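Local coordinates for RagB/SusD family nutrient uptake outer membrane protein (Bacteroides thetaiotaomicron, PDB 7KV2) that probably binds beta-glucan at the bacterial cell surface as a SusD-family outer-membrane glycan-binding protein, supporting nutrient uptake, at residues 304-316 and 341-353. Sequence-based numbering, arbitrary orientation.
Sequences SPYIWPNGTDNHD and ATCWNAQAVLDAH
W344 and H315 lie face to face, planes 5° apart and the imidazole centroid 3.5 Å from that of the indole six-membered ring, while A346 CA sits over the other indole face. The far edge of W344 turns into a face of W308 in a T-shaped contact, the two six-membered rings inclined at 70° with centroids 4.8 Å apart. P305 CG meets the same edge, 3.5 Å from W344 CZ3, a fit for a rigid, apolar ring. P309 CD rests over the opposite face of W308, toward its rim.

W344 suits the centre because it has two faces and an edge that serve four neighbours, and its one polar atom is also used: NE1 donates to D313 OD2 at 2.9 Å, with the carboxylate oxygen tilted out of the indole plane. D313 holds its CG opposite the backbone N (chi1 -162°), which carries the carboxylate across to that N-H; its CB, placed by the backbone, lies against V349 CG1. The ring of H315 is fixed at both nitrogens: ND1 donates to D313 O at 2.8 Å, and NE2 is hydrogen-bonded to E376 OE1, whose negative charge would probably stabilise a protonated imidazole. W308 NE1 gives its hydrogen to T312 O, in the plane of its ring; H315 N reaches that oxygen from the other face of the carbonyl plane.

A346 O and V349 CG1 lie at the edge of W308, near its plane; L350 CD2 comes obliquely to within 3.4 Å of W308 CH2, and small A346 allows close approach. N345 caps this helix, 346-355, through OD1 to A348 N. The aromatic cluster thus pins the loop between helices 299-303 and 326-331 against strand 343-345 and the following helix, while F374 of the paired strand 373-375 touches P305 and A346.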
loop_
_atom_site.group_PDB
_atom_site.type_symbol
_atom_site.label_atom_id
_atom_site.label_comp_id
_atom_site.label_asym_id
_atom_site.label_seq_id
_atom_site.Cartn_x
_atom_site.Cartn_y
_atom_site.Cartn_z
ATOM N N SER A 304 -2.616 -6.302 15.430
ATOM C CA SER A 304 -1.862 -6.747 16.626
ATOM C C SER A 304 -2.707 -7.698 17.460
ATOM O O SER A 304 -3.931 -7.767 17.298
ATOM C CB SER A 304 -1.388 -5.535 17.336
ATOM O OG SER A 304 -0.500 -4.823 16.460
ATOM N N PRO A 305 -2.070 -8.513 18.313
ATOM C CA PRO A 305 -2.749 -9.627 18.975
ATOM C C PRO A 305 -3.801 -9.087 19.950
ATOM O O PRO A 305 -3.619 -8.113 20.644
ATOM C CB PRO A 305 -1.690 -10.398 19.748
ATOM C CG PRO A 305 -0.377 -9.798 19.316
ATOM C CD PRO A 305 -0.645 -8.453 18.661
ATOM N N TYR A 306 -4.941 -9.765 19.961
ATOM C CA TYR A 306 -6.092 -9.400 20.806
ATOM C C TYR A 306 -5.750 -9.669 22.278
ATOM O O TYR A 306 -5.323 -10.814 22.639
ATOM C CB TYR A 306 -7.306 -10.195 20.326
ATOM C CG TYR A 306 -8.639 -9.693 20.839
ATOM C CD1 TYR A 306 -9.047 -8.397 20.626
ATOM C CD2 TYR A 306 -9.516 -10.562 21.494
ATOM C CE1 TYR A 306 -10.293 -7.947 21.045
ATOM C CE2 TYR A 306 -10.761 -10.133 21.904
ATOM C CZ TYR A 306 -11.155 -8.838 21.662
ATOM O OH TYR A 306 -12.376 -8.401 22.060
ATOM N N ILE A 307 -5.915 -8.628 23.095
ATOM C CA ILE A 307 -5.686 -8.624 24.566
ATOM C C ILE A 307 -4.277 -9.163 24.857
ATOM O O ILE A 307 -4.062 -9.922 25.844
ATOM C CB ILE A 307 -6.792 -9.349 25.329
ATOM C CG1 ILE A 307 -8.158 -9.125 24.656
ATOM C CG2 ILE A 307 -6.782 -8.902 26.779
ATOM C CD1 ILE A 307 -9.302 -9.847 25.347
ATOM N N TRP A 308 -3.328 -8.758 24.013
ATOM C CA TRP A 308 -1.880 -8.871 24.344
ATOM C C TRP A 308 -1.610 -8.101 25.633
ATOM O O TRP A 308 -2.140 -7.010 25.835
ATOM C CB TRP A 308 -1.038 -8.328 23.187
ATOM C CG TRP A 308 0.431 -8.412 23.439
ATOM C CD1 TRP A 308 1.238 -7.403 23.863
ATOM C CD2 TRP A 308 1.261 -9.573 23.301
ATOM N NE1 TRP A 308 2.532 -7.850 23.938
ATOM C CE2 TRP A 308 2.579 -9.176 23.632
ATOM C CE3 TRP A 308 1.054 -10.878 22.856
ATOM C CZ2 TRP A 308 3.647 -10.069 23.598
ATOM C CZ3 TRP A 308 2.115 -11.753 22.807
ATOM C CH2 TRP A 308 3.390 -11.358 23.212
ATOM N N PRO A 309 -0.772 -8.637 26.546
ATOM C CA PRO A 309 -0.298 -7.831 27.676
ATOM C C PRO A 309 0.659 -6.698 27.224
ATOM O O PRO A 309 1.846 -6.931 27.077
ATOM C CB PRO A 309 0.353 -8.904 28.552
ATOM C CG PRO A 309 0.837 -9.964 27.575
ATOM C CD PRO A 309 -0.268 -10.022 26.537
ATOM N N ASN A 310 0.094 -5.511 27.047
ATOM C CA ASN A 310 0.768 -4.251 26.641
ATOM C C ASN A 310 2.140 -4.127 27.339
ATOM O O ASN A 310 2.224 -4.211 28.596
ATOM C CB ASN A 310 -0.124 -3.047 26.913
ATOM C CG ASN A 310 -1.121 -2.782 25.817
ATOM O OD1 ASN A 310 -1.213 -3.555 24.861
ATOM N ND2 ASN A 310 -1.864 -1.699 25.965
ATOM N N GLY A 311 3.173 -3.927 26.537
ATOM C CA GLY A 311 4.559 -3.697 26.993
ATOM C C GLY A 311 5.391 -4.951 26.996
ATOM O O GLY A 311 6.643 -4.814 26.946
ATOM N N THR A 312 4.781 -6.146 27.044
ATOM C CA THR A 312 5.510 -7.429 26.940
ATOM C C THR A 312 6.231 -7.484 25.579
ATOM O O THR A 312 5.555 -7.319 24.516
ATOM C CB THR A 312 4.590 -8.625 27.208
ATOM O OG1 THR A 312 4.046 -8.486 28.522
ATOM C CG2 THR A 312 5.297 -9.955 27.137
ATOM N N ASP A 313 7.559 -7.615 25.587
ATOM C CA ASP A 313 8.386 -7.572 24.350
ATOM C C ASP A 313 8.150 -6.240 23.613
ATOM O O ASP A 313 8.417 -6.179 22.384
ATOM C CB ASP A 313 8.090 -8.796 23.456
ATOM C CG ASP A 313 9.167 -9.063 22.412
ATOM O OD1 ASP A 313 10.340 -8.835 22.730
ATOM O OD2 ASP A 313 8.833 -9.442 21.255
ATOM N N ASN A 314 7.779 -5.157 24.325
ATOM C CA ASN A 314 7.606 -3.808 23.745
ATOM C C ASN A 314 6.612 -3.868 22.586
ATOM O O ASN A 314 6.717 -3.065 21.688
ATOM C CB ASN A 314 8.925 -3.201 23.272
ATOM C CG ASN A 314 9.793 -2.776 24.444
ATOM O OD1 ASN A 314 11.005 -2.910 24.375
ATOM N ND2 ASN A 314 9.196 -2.213 25.480
ATOM N N HIS A 315 5.648 -4.768 22.680
ATOM C CA HIS A 315 4.492 -4.812 21.747
ATOM C C HIS A 315 3.242 -4.490 22.531
ATOM O O HIS A 315 3.159 -4.902 23.731
ATOM C CB HIS A 315 4.392 -6.205 21.104
ATOM C CG HIS A 315 5.362 -6.440 19.992
ATOM N ND1 HIS A 315 6.721 -6.611 20.192
ATOM C CD2 HIS A 315 5.161 -6.499 18.657
ATOM C CE1 HIS A 315 7.315 -6.792 19.021
ATOM N NE2 HIS A 315 6.367 -6.750 18.039
ATOM N N ASP A 316 2.257 -3.942 21.824
ATOM C CA ASP A 316 0.912 -3.614 22.355
ATOM C C ASP A 316 -0.148 -4.442 21.612
ATOM O O ASP A 316 0.162 -5.114 20.572
ATOM C CB ASP A 316 0.650 -2.123 22.270
ATOM C CG ASP A 316 1.285 -1.249 23.354
ATOM O OD1 ASP A 316 2.014 -1.780 24.239
ATOM O OD2 ASP A 316 1.071 -0.024 23.280
ATOM N N ALA A 341 11.627 -9.825 10.599
ATOM C CA ALA A 341 11.166 -8.442 10.406
ATOM C C ALA A 341 9.725 -8.459 9.873
ATOM O O ALA A 341 9.060 -7.410 9.927
ATOM C CB ALA A 341 12.037 -7.704 9.446
ATOM N N THR A 342 9.328 -9.587 9.290
ATOM C CA THR A 342 7.970 -9.785 8.705
ATOM C C THR A 342 7.077 -10.475 9.730
ATOM O O THR A 342 5.877 -10.080 9.851
ATOM C CB THR A 342 8.019 -10.575 7.391
ATOM O OG1 THR A 342 8.804 -9.820 6.457
ATOM C CG2 THR A 342 6.649 -10.886 6.837
ATOM N N CYS A 343 7.576 -11.523 10.374
ATOM C CA CYS A 343 6.757 -12.490 11.160
ATOM C C CYS A 343 7.178 -12.381 12.626
ATOM O O CYS A 343 8.243 -12.858 12.967
ATOM C CB CYS A 343 6.991 -13.914 10.673
ATOM S SG CYS A 343 6.904 -14.164 8.890
ATOM N N TRP A 344 6.369 -11.746 13.468
ATOM C CA TRP A 344 6.656 -11.602 14.908
ATOM C C TRP A 344 5.970 -12.782 15.587
ATOM O O TRP A 344 4.762 -12.922 15.443
ATOM C CB TRP A 344 6.203 -10.248 15.456
ATOM C CG TRP A 344 6.280 -10.183 16.946
ATOM C CD1 TRP A 344 7.388 -10.377 17.725
ATOM C CD2 TRP A 344 5.201 -9.913 17.846
ATOM N NE1 TRP A 344 7.071 -10.226 19.052
ATOM C CE2 TRP A 344 5.735 -9.916 19.151
ATOM C CE3 TRP A 344 3.853 -9.583 17.675
ATOM C CZ2 TRP A 344 4.942 -9.741 20.279
ATOM C CZ3 TRP A 344 3.085 -9.341 18.794
ATOM C CH2 TRP A 344 3.619 -9.423 20.079
ATOM N N ASN A 345 6.760 -13.676 16.182
ATOM C CA ASN A 345 6.257 -14.897 16.851
ATOM C C ASN A 345 5.790 -14.520 18.256
ATOM O O ASN A 345 6.525 -14.767 19.279
ATOM C CB ASN A 345 7.337 -15.984 16.837
ATOM C CG ASN A 345 6.779 -17.358 17.131
ATOM O OD1 ASN A 345 5.673 -17.489 17.645
ATOM N ND2 ASN A 345 7.540 -18.382 16.755
ATOM N N ALA A 346 4.595 -13.952 18.337
ATOM C CA ALA A 346 3.974 -13.511 19.592
ATOM C C ALA A 346 3.885 -14.689 20.552
ATOM O O ALA A 346 4.127 -14.475 21.767
ATOM C CB ALA A 346 2.603 -12.951 19.334
ATOM N N GLN A 347 3.456 -15.861 20.070
ATOM C CA GLN A 347 3.245 -17.011 20.988
ATOM C C GLN A 347 4.590 -17.468 21.557
ATOM O O GLN A 347 4.639 -17.716 22.767
ATOM C CB GLN A 347 2.528 -18.194 20.342
ATOM C CG GLN A 347 2.104 -19.250 21.359
ATOM C CD GLN A 347 1.233 -18.671 22.456
ATOM O OE1 GLN A 347 0.229 -18.012 22.189
ATOM N NE2 GLN A 347 1.614 -18.942 23.693
ATOM N N ALA A 348 5.645 -17.536 20.741
ATOM C CA ALA A 348 6.993 -17.957 21.208
ATOM C C ALA A 348 7.454 -17.019 22.320
ATOM O O ALA A 348 8.082 -17.483 23.316
ATOM C CB ALA A 348 7.970 -17.994 20.058
ATOM N N VAL A 349 7.144 -15.728 22.204
ATOM C CA VAL A 349 7.518 -14.703 23.223
ATOM C C VAL A 349 6.876 -15.069 24.571
ATOM O O VAL A 349 7.575 -15.076 25.617
ATOM C CB VAL A 349 7.105 -13.299 22.745
ATOM C CG1 VAL A 349 7.113 -12.291 23.872
ATOM C CG2 VAL A 349 7.964 -12.843 21.568
ATOM N N LEU A 350 5.590 -15.389 24.568
ATOM C CA LEU A 350 4.918 -15.752 25.828
ATOM C C LEU A 350 5.412 -17.121 26.334
ATOM O O LEU A 350 5.509 -17.265 27.553
ATOM C CB LEU A 350 3.405 -15.716 25.615
ATOM C CG LEU A 350 2.809 -14.350 25.250
ATOM C CD1 LEU A 350 1.297 -14.380 25.357
ATOM C CD2 LEU A 350 3.339 -13.220 26.111
ATOM N N ASP A 351 5.629 -18.105 25.462
ATOM C CA ASP A 351 6.127 -19.457 25.829
ATOM C C ASP A 351 7.442 -19.259 26.581
ATOM O O ASP A 351 7.606 -19.871 27.654
ATOM C CB ASP A 351 6.358 -20.379 24.622
ATOM C CG ASP A 351 5.106 -20.779 23.865
ATOM O OD1 ASP A 351 4.018 -20.627 24.427
ATOM O OD2 ASP A 351 5.231 -21.239 22.704
ATOM N N ALA A 352 8.316 -18.389 26.074
ATOM C CA ALA A 352 9.638 -18.106 26.680
ATOM C C ALA A 352 9.433 -17.471 28.060
ATOM O O ALA A 352 10.025 -17.968 29.056
ATOM C CB ALA A 352 10.459 -17.219 25.784
ATOM N N HIS A 353 8.634 -16.403 28.098
ATOM C CA HIS A 353 8.250 -15.669 29.323
ATOM C C HIS A 353 7.776 -16.632 30.414
ATOM O O HIS A 353 8.179 -16.427 31.582
ATOM C CB HIS A 353 7.132 -14.668 29.067
ATOM C CG HIS A 353 6.807 -13.931 30.313
ATOM N ND1 HIS A 353 5.894 -14.414 31.230
ATOM C CD2 HIS A 353 7.342 -12.804 30.830
ATOM C CE1 HIS A 353 5.825 -13.572 32.237
ATOM N NE2 HIS A 353 6.716 -12.573 32.022
#